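Local coordinates for acyl-CoA thioesterase II TesB2 (Mycobacterium marinum, PDB 3U0A), which probably hydrolyses fatty acyl-CoA thioesters to free fatty acids and coenzyme A, as a double-hotdog member of the C/M/P thioester hydrolase family, at residues I10-Y21 and G43-T52; R84-V94 and M106-Q114. One frame throughout, in Å; residues are numbered along the deposited sequence.

Interaction 1 of 2, residues I10-Y21 and G43-T52; sequences ILDLEQLEVNIY and GQSLVSAVRT. With NA (sodium ion), chain G; SO4 (sulfate ion), chain D.
The long helix 34-51 of the N-terminal hotdog domain meets the N-terminal segment: Leu13 and Tyr21 of 10-21 lie against Gln44, Val47, Ser48 and Arg51. Leu13 reaches the helix with both methyls: CD1 lies 3.9 Å from Val47 CG1, and CD2 packs on the Gln44 amide, 3.4 Å from NE2, as these side chains pass in opposite directions. Val47 divides its branches, since CG2 turns to Leu11 CD1, 3.9 Å away, where the side chains cross at about a right angle. Gln44 NE2 donates to Ile10 O (3.3 Å); the oxygen lies near the amide plane, but the donor stands above the carbonyl plane. Arg51 bends at chi3 (51°), and its NH2 donates to Leu13 O at 3.0 Å. Tyr21 CE1 lies over one guanidinium face, 3.7 Å from Arg51 CZ, with ring and guanidinium planes 66° apart. At the ring edge sits Thr52 CG2, 3.7 Å from Tyr21 OH. Gln15 NE2 makes a weak hydrogen bond to a sulfate also held by Arg82. Near the helix C terminus, Val50 O and Val53 O bind a sodium ion. Strand 20-23 covering the central helix belongs to the hotdog fold, a helix wrapped by an antiparallel sheet.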
loop_
_atom_site.group_PDB
_atom_site.type_symbol
_atom_site.label_atom_id
_atom_site.label_comp_id
_atom_site.label_asym_id
_atom_site.label_seq_id
_atom_site.Cartn_x
_atom_site.Cartn_y
_atom_site.Cartn_z
ATOM N N ILE A 10 -11.934 11.201 17.367
ATOM C CA ILE A 10 -12.003 10.609 16.032
ATOM C C ILE A 10 -13.135 9.600 15.979
ATOM O O ILE A 10 -13.753 9.418 14.968
ATOM C CB ILE A 10 -10.676 9.951 15.605
ATOM C CG1 ILE A 10 -9.636 11.011 15.371
ATOM C CG2 ILE A 10 -10.830 9.194 14.297
ATOM C CD1 ILE A 10 -8.707 10.667 14.264
ATOM N N LEU A 11 -13.410 8.964 17.105
ATOM C CA LEU A 11 -14.426 7.928 17.171
ATOM C C LEU A 11 -15.842 8.498 17.283
ATOM O O LEU A 11 -16.797 7.788 17.043
ATOM C CB LEU A 11 -14.124 6.974 18.335
ATOM C CG LEU A 11 -13.296 5.732 17.949
ATOM C CD1 LEU A 11 -11.967 6.049 17.256
ATOM C CD2 LEU A 11 -13.077 4.930 19.214
ATOM N N ASP A 12 -15.958 9.785 17.584
ATOM C CA ASP A 12 -17.248 10.444 17.785
ATOM C C ASP A 12 -17.862 10.810 16.435
ATOM O O ASP A 12 -17.467 11.789 15.824
ATOM C CB ASP A 12 -17.049 11.690 18.706
ATOM C CG ASP A 12 -18.381 12.457 19.046
ATOM O OD1 ASP A 12 -19.489 11.821 19.110
ATOM O OD2 ASP A 12 -18.310 13.716 19.286
ATOM N N LEU A 13 -18.800 9.996 15.958
ATOM C CA LEU A 13 -19.516 10.244 14.708
ATOM C C LEU A 13 -21.017 10.274 14.939
ATOM O O LEU A 13 -21.538 9.396 15.612
ATOM C CB LEU A 13 -19.265 9.115 13.709
ATOM C CG LEU A 13 -17.960 8.989 12.926
ATOM C CD1 LEU A 13 -18.158 7.769 12.022
ATOM C CD2 LEU A 13 -17.597 10.233 12.128
ATOM N N GLU A 14 -21.712 11.243 14.352
ATOM C CA GLU A 14 -23.163 11.239 14.317
ATOM C C GLU A 14 -23.641 10.353 13.172
ATOM O O GLU A 14 -23.172 10.479 12.060
ATOM C CB GLU A 14 -23.684 12.670 14.082
ATOM C CG GLU A 14 -25.209 12.819 14.173
ATOM C CD GLU A 14 -25.746 14.167 13.659
ATOM O OE1 GLU A 14 -24.954 14.999 13.128
ATOM O OE2 GLU A 14 -26.976 14.392 13.775
ATOM N N GLN A 15 -24.601 9.484 13.388
ATOM C CA GLN A 15 -25.123 8.734 12.249
ATOM C C GLN A 15 -26.365 9.372 11.692
ATOM O O GLN A 15 -27.357 9.458 12.359
ATOM C CB GLN A 15 -25.439 7.307 12.627
ATOM C CG GLN A 15 -26.182 6.512 11.567
ATOM C CD GLN A 15 -26.427 5.111 12.051
ATOM O OE1 GLN A 15 -26.340 4.867 13.238
ATOM N NE2 GLN A 15 -26.697 4.190 11.157
ATOM N N LEU A 16 -26.294 9.769 10.440
ATOM C CA LEU A 16 -27.355 10.443 9.781
ATOM C C LEU A 16 -28.353 9.486 9.162
ATOM O O LEU A 16 -29.515 9.849 9.027
ATOM C CB LEU A 16 -26.785 11.308 8.672
ATOM C CG LEU A 16 -25.833 12.419 9.065
ATOM C CD1 LEU A 16 -25.408 13.112 7.809
ATOM C CD2 LEU A 16 -26.540 13.383 10.013
ATOM N N GLU A 17 -27.917 8.293 8.764
ATOM C CA GLU A 17 -28.811 7.270 8.175
ATOM C C GLU A 17 -27.982 6.031 8.016
ATOM O O GLU A 17 -26.800 6.083 8.220
ATOM C CB GLU A 17 -29.306 7.712 6.787
ATOM C CG GLU A 17 -30.799 7.704 6.600
ATOM C CD GLU A 17 -31.441 6.315 6.725
ATOM O OE1 GLU A 17 -32.479 6.242 7.402
ATOM O OE2 GLU A 17 -30.921 5.306 6.168
ATOM N N VAL A 18 -28.561 4.919 7.613
ATOM C CA VAL A 18 -27.730 3.746 7.312
ATOM C C VAL A 18 -26.626 4.128 6.281
ATOM O O VAL A 18 -26.909 4.758 5.246
ATOM C CB VAL A 18 -28.566 2.548 6.803
ATOM C CG1 VAL A 18 -27.670 1.399 6.402
ATOM C CG2 VAL A 18 -29.585 2.103 7.853
ATOM N N ASN A 19 -25.377 3.786 6.597
ATOM C CA ASN A 19 -24.261 4.038 5.705
ATOM C C ASN A 19 -23.933 5.510 5.455
ATOM O O ASN A 19 -23.208 5.794 4.528
ATOM C CB ASN A 19 -24.453 3.338 4.346
ATOM C CG ASN A 19 -24.538 1.821 4.454
ATOM O OD1 ASN A 19 -23.911 1.206 5.301
ATOM N ND2 ASN A 19 -25.299 1.222 3.582
ATOM N N ILE A 20 -24.475 6.441 6.256
ATOM C CA ILE A 20 -24.146 7.885 6.160
ATOM C C ILE A 20 -23.827 8.354 7.566
ATOM O O ILE A 20 -24.632 8.214 8.448
ATOM C CB ILE A 20 -25.307 8.749 5.572
ATOM C CG1 ILE A 20 -25.882 8.116 4.278
ATOM C CG2 ILE A 20 -24.857 10.202 5.363
ATOM C CD1 ILE A 20 -26.898 8.955 3.502
ATOM N N TYR A 21 -22.639 8.917 7.756
ATOM C CA TYR A 21 -22.169 9.395 9.066
ATOM C C TYR A 21 -21.633 10.824 8.896
ATOM O O TYR A 21 -21.368 11.270 7.790
ATOM C CB TYR A 21 -21.084 8.451 9.606
ATOM C CG TYR A 21 -21.583 7.024 9.887
ATOM C CD1 TYR A 21 -22.023 6.655 11.140
ATOM C CD2 TYR A 21 -21.610 6.070 8.892
ATOM C CE1 TYR A 21 -22.464 5.377 11.399
ATOM C CE2 TYR A 21 -22.067 4.786 9.136
ATOM C CZ TYR A 21 -22.493 4.433 10.388
ATOM O OH TYR A 21 -22.960 3.159 10.632
ATOM N N GLY A 43 -9.112 8.962 9.530
ATOM C CA GLY A 43 -9.438 8.167 10.687
ATOM C C GLY A 43 -10.924 8.048 10.812
ATOM O O GLY A 43 -11.438 6.966 11.068
ATOM N N GLN A 44 -11.627 9.161 10.612
ATOM C CA GLN A 44 -13.069 9.151 10.725
ATOM C C GLN A 44 -13.673 8.361 9.574
ATOM O O GLN A 44 -14.629 7.622 9.789
ATOM C CB GLN A 44 -13.646 10.563 10.834
ATOM C CG GLN A 44 -13.427 11.197 12.224
ATOM C CD GLN A 44 -14.454 12.296 12.594
ATOM O OE1 GLN A 44 -14.549 13.355 11.942
ATOM N NE2 GLN A 44 -15.208 12.046 13.646
ATOM N N SER A 45 -13.103 8.456 8.383
ATOM C CA SER A 45 -13.530 7.618 7.279
ATOM C C SER A 45 -13.460 6.133 7.650
ATOM O O SER A 45 -14.358 5.385 7.321
ATOM C CB SER A 45 -12.685 7.880 6.033
ATOM O OG SER A 45 -12.692 9.230 5.684
ATOM N N LEU A 46 -12.400 5.712 8.336
ATOM C CA LEU A 46 -12.297 4.305 8.772
ATOM C C LEU A 46 -13.334 3.951 9.838
ATOM O O LEU A 46 -13.963 2.887 9.774
ATOM C CB LEU A 46 -10.901 3.965 9.302
ATOM C CG LEU A 46 -10.723 2.571 9.898
ATOM C CD1 LEU A 46 -10.888 1.470 8.888
ATOM C CD2 LEU A 46 -9.383 2.424 10.574
ATOM N N VAL A 47 -13.513 4.861 10.798
ATOM C CA VAL A 47 -14.449 4.625 11.876
ATOM C C VAL A 47 -15.835 4.421 11.296
ATOM O O VAL A 47 -16.576 3.572 11.762
ATOM C CB VAL A 47 -14.436 5.765 12.892
ATOM C CG1 VAL A 47 -15.578 5.620 13.909
ATOM C CG2 VAL A 47 -13.098 5.807 13.574
ATOM N N SER A 48 -16.159 5.181 10.257
ATOM C CA SER A 48 -17.418 5.007 9.519
ATOM C C SER A 48 -17.574 3.631 8.889
ATOM O O SER A 48 -18.675 3.066 8.831
ATOM C CB SER A 48 -17.486 6.030 8.397
ATOM O OG SER A 48 -18.040 7.230 8.874
ATOM N N ALA A 49 -16.473 3.135 8.343
ATOM C CA ALA A 49 -16.446 1.821 7.778
ATOM C C ALA A 49 -16.752 0.800 8.898
ATOM O O ALA A 49 -17.570 -0.077 8.706
ATOM C CB ALA A 49 -15.086 1.570 7.124
ATOM N N VAL A 50 -16.108 0.977 10.056
ATOM C CA VAL A 50 -16.142 0.045 11.153
ATOM C C VAL A 50 -17.575 -0.107 11.751
ATOM O O VAL A 50 -17.982 -1.188 12.227
ATOM C CB VAL A 50 -15.122 0.475 12.223
ATOM C CG1 VAL A 50 -15.283 -0.313 13.515
ATOM C CG2 VAL A 50 -13.724 0.316 11.690
ATOM N N ARG A 51 -18.353 0.967 11.676
ATOM C CA ARG A 51 -19.709 0.962 12.244
ATOM C C ARG A 51 -20.733 0.166 11.435
ATOM O O ARG A 51 -21.787 -0.210 11.955
ATOM C CB ARG A 51 -20.163 2.392 12.501
ATOM C CG ARG A 51 -19.475 2.864 13.760
ATOM C CD ARG A 51 -19.924 4.182 14.319
ATOM N NE ARG A 51 -21.370 4.319 14.501
ATOM C CZ ARG A 51 -21.925 5.389 15.076
ATOM N NH1 ARG A 51 -23.262 5.459 15.240
ATOM N NH2 ARG A 51 -21.125 6.384 15.524
ATOM N N THR A 52 -20.383 -0.114 10.181
ATOM C CA THR A 52 -21.206 -0.880 9.253
ATOM C C THR A 52 -20.741 -2.324 9.164
ATOM O O THR A 52 -21.278 -3.102 8.374
ATOM C CB THR A 52 -21.155 -0.283 7.816
ATOM O OG1 THR A 52 -19.886 -0.560 7.212
ATOM C CG2 THR A 52 -21.383 1.204 7.852
HETATM NA NA NA G . -17.053 -3.476 13.479
HETATM S S SO4 D . -26.941 0.079 10.639
HETATM O O1 SO4 D . -27.240 -0.788 9.437
HETATM O O2 SO4 D . -25.584 -0.228 11.162
HETATM O O3 SO4 D . -26.960 1.524 10.252
HETATM O O4 SO4 D . -28.039 -0.099 11.686
HETATM O O HOH W 1 -14.745 -4.127 13.223
#

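Interaction 2 of 2, residues R84-V94 and M106-Q114; sequences RDGGSFVTRRV and MGASFQTAQ. With SO4 (sulfate ion), chain I.
Antiparallel pairing within the hairpin of strands 89-98 and 101-111 joins these segments in the N-terminal hotdog sheet; the axes of 89-94 and 106-111 approach to 4.6 Å. Val90-Phe110, Arg92-Ala108 and Val94-Met106 are hydrogen-bonded pairs, alternating with the non-hydrogen-bonded pairs Phe89-Gln111, Thr91-Ser109 and Arg93-Gly107. Thr112 N also donates to Ser88 O (3.0 Å). With CG anti to the backbone N (chi1 -178°) and an extended chain beyond, Gln111 runs along the Phe89 side chain in the same direction, setting CG over the ring, 3.8 Å from its centroid in a CH-pi contact; amide and ring planes are 23° apart. Gln111 NE2 then donates to Gln114 OE1 (3.2 Å), and Gln114 NE2 to Ser88 OG at 2.9 Å. Ser88 OG in turn donates to a sulfate oxygen, O4. Arg250 and Arg275 of the second subunit bond to Gln111 OE1 and Gln114 OE1, and Arg275 also reaches the sulfate. On the face bearing Val90, Arg92 and Phe110, the Val90 and Phe110 CB atoms are 4.3 Å apart. Arg92 CG meets the Phe110 ring at CE1 (4.1 Å), before the bent chain carries the guanidinium away to grip Asp85 end-on: NH1 bonds OD2 at 2.7 Å and NH2 bonds OD1. Arg92 NH2 also hydrogen-bonds Thr52 O. The salt bridge would probably balance the charge of this buried arginine, while Ser88 and the two glutamine amides form a polar chain at the subunit interface.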
loop_
_atom_site.group_PDB
_atom_site.type_symbol
_atom_site.label_atom_id
_atom_site.label_comp_id
_atom_site.label_asym_id
_atom_site.label_seq_id
_atom_site.Cartn_x
_atom_site.Cartn_y
_atom_site.Cartn_z
ATOM N N ARG A 84 -18.535 -5.800 -0.081
ATOM C CA ARG A 84 -18.642 -7.243 -0.007
ATOM C C ARG A 84 -18.829 -7.671 1.460
ATOM O O ARG A 84 -18.186 -7.123 2.386
ATOM C CB ARG A 84 -17.391 -7.866 -0.620
ATOM C CG ARG A 84 -17.353 -9.402 -0.761
ATOM C CD ARG A 84 -16.642 -10.079 0.419
ATOM N NE ARG A 84 -15.403 -9.386 0.848
ATOM C CZ ARG A 84 -14.169 -9.703 0.433
ATOM N NH1 ARG A 84 -13.987 -10.726 -0.409
ATOM N NH2 ARG A 84 -13.102 -9.009 0.868
ATOM N N ASP A 85 -19.741 -8.611 1.647
ATOM C CA ASP A 85 -19.989 -9.236 2.932
ATOM C C ASP A 85 -19.982 -10.795 2.798
ATOM O O ASP A 85 -20.988 -11.401 2.491
ATOM C CB ASP A 85 -21.335 -8.743 3.503
ATOM C CG ASP A 85 -21.253 -7.337 4.050
ATOM O OD1 ASP A 85 -21.156 -7.181 5.274
ATOM O OD2 ASP A 85 -21.249 -6.373 3.257
ATOM N N GLY A 86 -18.840 -11.417 3.025
ATOM C CA GLY A 86 -18.730 -12.859 2.928
ATOM C C GLY A 86 -18.586 -13.483 4.293
ATOM O O GLY A 86 -18.830 -12.836 5.314
ATOM N N GLY A 87 -18.173 -14.743 4.309
ATOM C CA GLY A 87 -18.083 -15.520 5.541
ATOM C C GLY A 87 -16.876 -15.212 6.414
ATOM O O GLY A 87 -16.963 -15.321 7.628
ATOM N N SER A 88 -15.764 -14.853 5.781
ATOM C CA SER A 88 -14.492 -14.589 6.462
ATOM C C SER A 88 -14.048 -13.148 6.322
ATOM O O SER A 88 -13.380 -12.624 7.209
ATOM C CB SER A 88 -13.371 -15.473 5.892
ATOM O OG SER A 88 -13.575 -16.823 6.252
ATOM N N PHE A 89 -14.398 -12.528 5.200
ATOM C CA PHE A 89 -13.959 -11.197 4.907
ATOM C C PHE A 89 -15.153 -10.267 4.579
ATOM O O PHE A 89 -16.122 -10.657 3.897
ATOM C CB PHE A 89 -12.973 -11.236 3.732
ATOM C CG PHE A 89 -11.613 -11.826 4.080
ATOM C CD1 PHE A 89 -11.408 -13.193 4.035
ATOM C CD2 PHE A 89 -10.538 -11.004 4.437
ATOM C CE1 PHE A 89 -10.189 -13.736 4.347
ATOM C CE2 PHE A 89 -9.308 -11.559 4.758
ATOM C CZ PHE A 89 -9.140 -12.930 4.705
ATOM N N VAL A 90 -15.079 -9.036 5.075
ATOM C CA VAL A 90 -16.006 -7.997 4.704
ATOM C C VAL A 90 -15.166 -6.848 4.154
ATOM O O VAL A 90 -14.059 -6.574 4.635
ATOM C CB VAL A 90 -16.865 -7.583 5.917
ATOM C CG1 VAL A 90 -17.569 -6.267 5.679
ATOM C CG2 VAL A 90 -17.885 -8.675 6.267
ATOM N N THR A 91 -15.654 -6.197 3.103
ATOM C CA THR A 91 -14.929 -5.064 2.523
ATOM C C THR A 91 -15.827 -3.854 2.470
ATOM O O THR A 91 -16.983 -3.989 2.124
ATOM C CB THR A 91 -14.441 -5.367 1.081
ATOM O OG1 THR A 91 -13.729 -6.619 1.054
ATOM C CG2 THR A 91 -13.533 -4.251 0.573
ATOM N N ARG A 92 -15.272 -2.680 2.775
ATOM C CA ARG A 92 -15.978 -1.405 2.677
ATOM C C ARG A 92 -15.253 -0.384 1.816
ATOM O O ARG A 92 -14.023 -0.396 1.778
ATOM C CB ARG A 92 -16.162 -0.830 4.072
ATOM C CG ARG A 92 -17.048 -1.674 4.989
ATOM C CD ARG A 92 -18.475 -1.753 4.473
ATOM N NE ARG A 92 -19.391 -2.470 5.357
ATOM C CZ ARG A 92 -19.862 -3.697 5.157
ATOM N NH1 ARG A 92 -19.507 -4.430 4.087
ATOM N NH2 ARG A 92 -20.690 -4.212 6.042
ATOM N N ARG A 93 -16.004 0.477 1.110
ATOM C CA ARG A 93 -15.424 1.719 0.533
ATOM C C ARG A 93 -16.089 2.897 1.198
ATOM O O ARG A 93 -17.268 2.798 1.550
ATOM C CB ARG A 93 -15.534 1.808 -0.995
ATOM C CG ARG A 93 -14.627 0.810 -1.671
ATOM C CD ARG A 93 -14.475 1.011 -3.167
ATOM N NE ARG A 93 -15.737 1.087 -3.927
ATOM C CZ ARG A 93 -15.844 1.374 -5.250
ATOM N NH1 ARG A 93 -14.766 1.628 -6.033
ATOM N NH2 ARG A 93 -17.049 1.441 -5.795
ATOM N N VAL A 94 -15.335 3.974 1.410
ATOM C CA VAL A 94 -15.851 5.186 2.025
ATOM C C VAL A 94 -15.381 6.415 1.249
ATOM O O VAL A 94 -14.190 6.501 0.870
ATOM C CB VAL A 94 -15.376 5.375 3.494
ATOM C CG1 VAL A 94 -15.941 6.674 4.075
ATOM C CG2 VAL A 94 -15.768 4.205 4.373
ATOM N N MET A 106 -11.345 5.893 0.145
ATOM C CA MET A 106 -10.742 4.922 0.994
ATOM C C MET A 106 -11.376 3.538 0.848
ATOM O O MET A 106 -12.537 3.396 0.579
ATOM C CB MET A 106 -10.962 5.412 2.391
ATOM C CG MET A 106 -10.323 4.585 3.418
ATOM S SD MET A 106 -11.205 4.795 4.957
ATOM C CE MET A 106 -11.101 3.077 5.497
ATOM N N GLY A 107 -10.576 2.516 1.069
ATOM C CA GLY A 107 -11.090 1.164 1.237
ATOM C C GLY A 107 -10.419 0.450 2.403
ATOM O O GLY A 107 -9.260 0.738 2.721
ATOM N N ALA A 108 -11.158 -0.480 3.013
ATOM C CA ALA A 108 -10.682 -1.259 4.145
ATOM C C ALA A 108 -11.257 -2.675 4.119
ATOM O O ALA A 108 -12.376 -2.873 3.662
ATOM C CB ALA A 108 -11.016 -0.558 5.462
ATOM N N SER A 109 -10.471 -3.638 4.640
ATOM C CA SER A 109 -10.845 -5.059 4.685
ATOM C C SER A 109 -10.928 -5.548 6.128
ATOM O O SER A 109 -10.104 -5.195 6.959
ATOM C CB SER A 109 -9.838 -5.910 3.892
ATOM O OG SER A 109 -10.327 -7.224 3.605
ATOM N N PHE A 110 -11.934 -6.364 6.396
ATOM C CA PHE A 110 -12.205 -6.908 7.720
ATOM C C PHE A 110 -12.299 -8.468 7.677
ATOM O O PHE A 110 -12.909 -9.049 6.771
ATOM C CB PHE A 110 -13.511 -6.296 8.260
ATOM C CG PHE A 110 -13.534 -4.779 8.256
ATOM C CD1 PHE A 110 -13.590 -4.079 7.073
ATOM C CD2 PHE A 110 -13.512 -4.067 9.442
ATOM C CE1 PHE A 110 -13.603 -2.703 7.056
ATOM C CE2 PHE A 110 -13.522 -2.670 9.439
ATOM C CZ PHE A 110 -13.562 -1.987 8.238
ATOM N N GLN A 111 -11.681 -9.135 8.650
ATOM C CA GLN A 111 -11.617 -10.589 8.668
ATOM C C GLN A 111 -11.949 -11.129 10.021
ATOM O O GLN A 111 -11.651 -10.520 11.036
ATOM C CB GLN A 111 -10.215 -11.060 8.279
ATOM C CG GLN A 111 -10.016 -12.583 8.204
ATOM C CD GLN A 111 -8.548 -13.000 8.176
ATOM O OE1 GLN A 111 -7.692 -12.269 8.622
ATOM N NE2 GLN A 111 -8.265 -14.177 7.641
ATOM N N THR A 112 -12.516 -12.321 10.038
ATOM C CA THR A 112 -12.700 -13.043 11.303
ATOM C C THR A 112 -11.365 -13.610 11.856
ATOM O O THR A 112 -10.320 -13.622 11.199
ATOM C CB THR A 112 -13.765 -14.165 11.199
ATOM O OG1 THR A 112 -13.466 -15.000 10.087
ATOM C CG2 THR A 112 -15.140 -13.601 11.030
ATOM N N ALA A 113 -11.414 -14.053 13.105
ATOM C CA ALA A 113 -10.257 -14.694 13.724
ATOM C C ALA A 113 -10.054 -16.058 13.088
ATOM O O ALA A 113 -10.924 -16.893 13.160
ATOM C CB ALA A 113 -10.448 -14.823 15.239
ATOM N N GLN A 114 -8.920 -16.243 12.429
ATOM C CA GLN A 114 -8.585 -17.518 11.815
ATOM C C GLN A 114 -7.084 -17.798 11.992
ATOM O O GLN A 114 -6.403 -17.060 12.691
ATOM C CB GLN A 114 -8.989 -17.495 10.338
ATOM C CG GLN A 114 -10.366 -16.877 10.112
ATOM C CD GLN A 114 -10.900 -17.069 8.699
ATOM O OE1 GLN A 114 -10.273 -16.637 7.703
ATOM N NE2 GLN A 114 -12.078 -17.702 8.598
HETATM S S SO4 I . -13.885 -17.587 2.604
HETATM O O1 SO4 I . -13.710 -18.747 1.663
HETATM O O2 SO4 I . -12.503 -17.033 2.907
HETATM O O3 SO4 I . -14.667 -16.489 1.946
HETATM O O4 SO4 I . -14.667 -18.094 3.798
HETATM O O HOH W 2 -10.607 -8.334 0.423
#

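In the fold
From the N terminus, interaction 1 comes first: residues 10-21 run past the helix, and residues 43-52 close a loop of 21 intervening residues, including the start of helix 34-51. Interaction 2 opens only afterwards and closes a shorter loop of 11 residues, mostly strand, through the turn between 89-98 and 101-111. The two are therefore in series, neither nested nor crossed, with centres 16 Å apart. They nevertheless touch, not only through Thr52 but also where Ser45 and Leu46 of the helix pack on Met106. Strand 20-23 neighbours 76-85, so both contacts join the same sheet around one helix, while interaction 2 alone also reaches the second subunit.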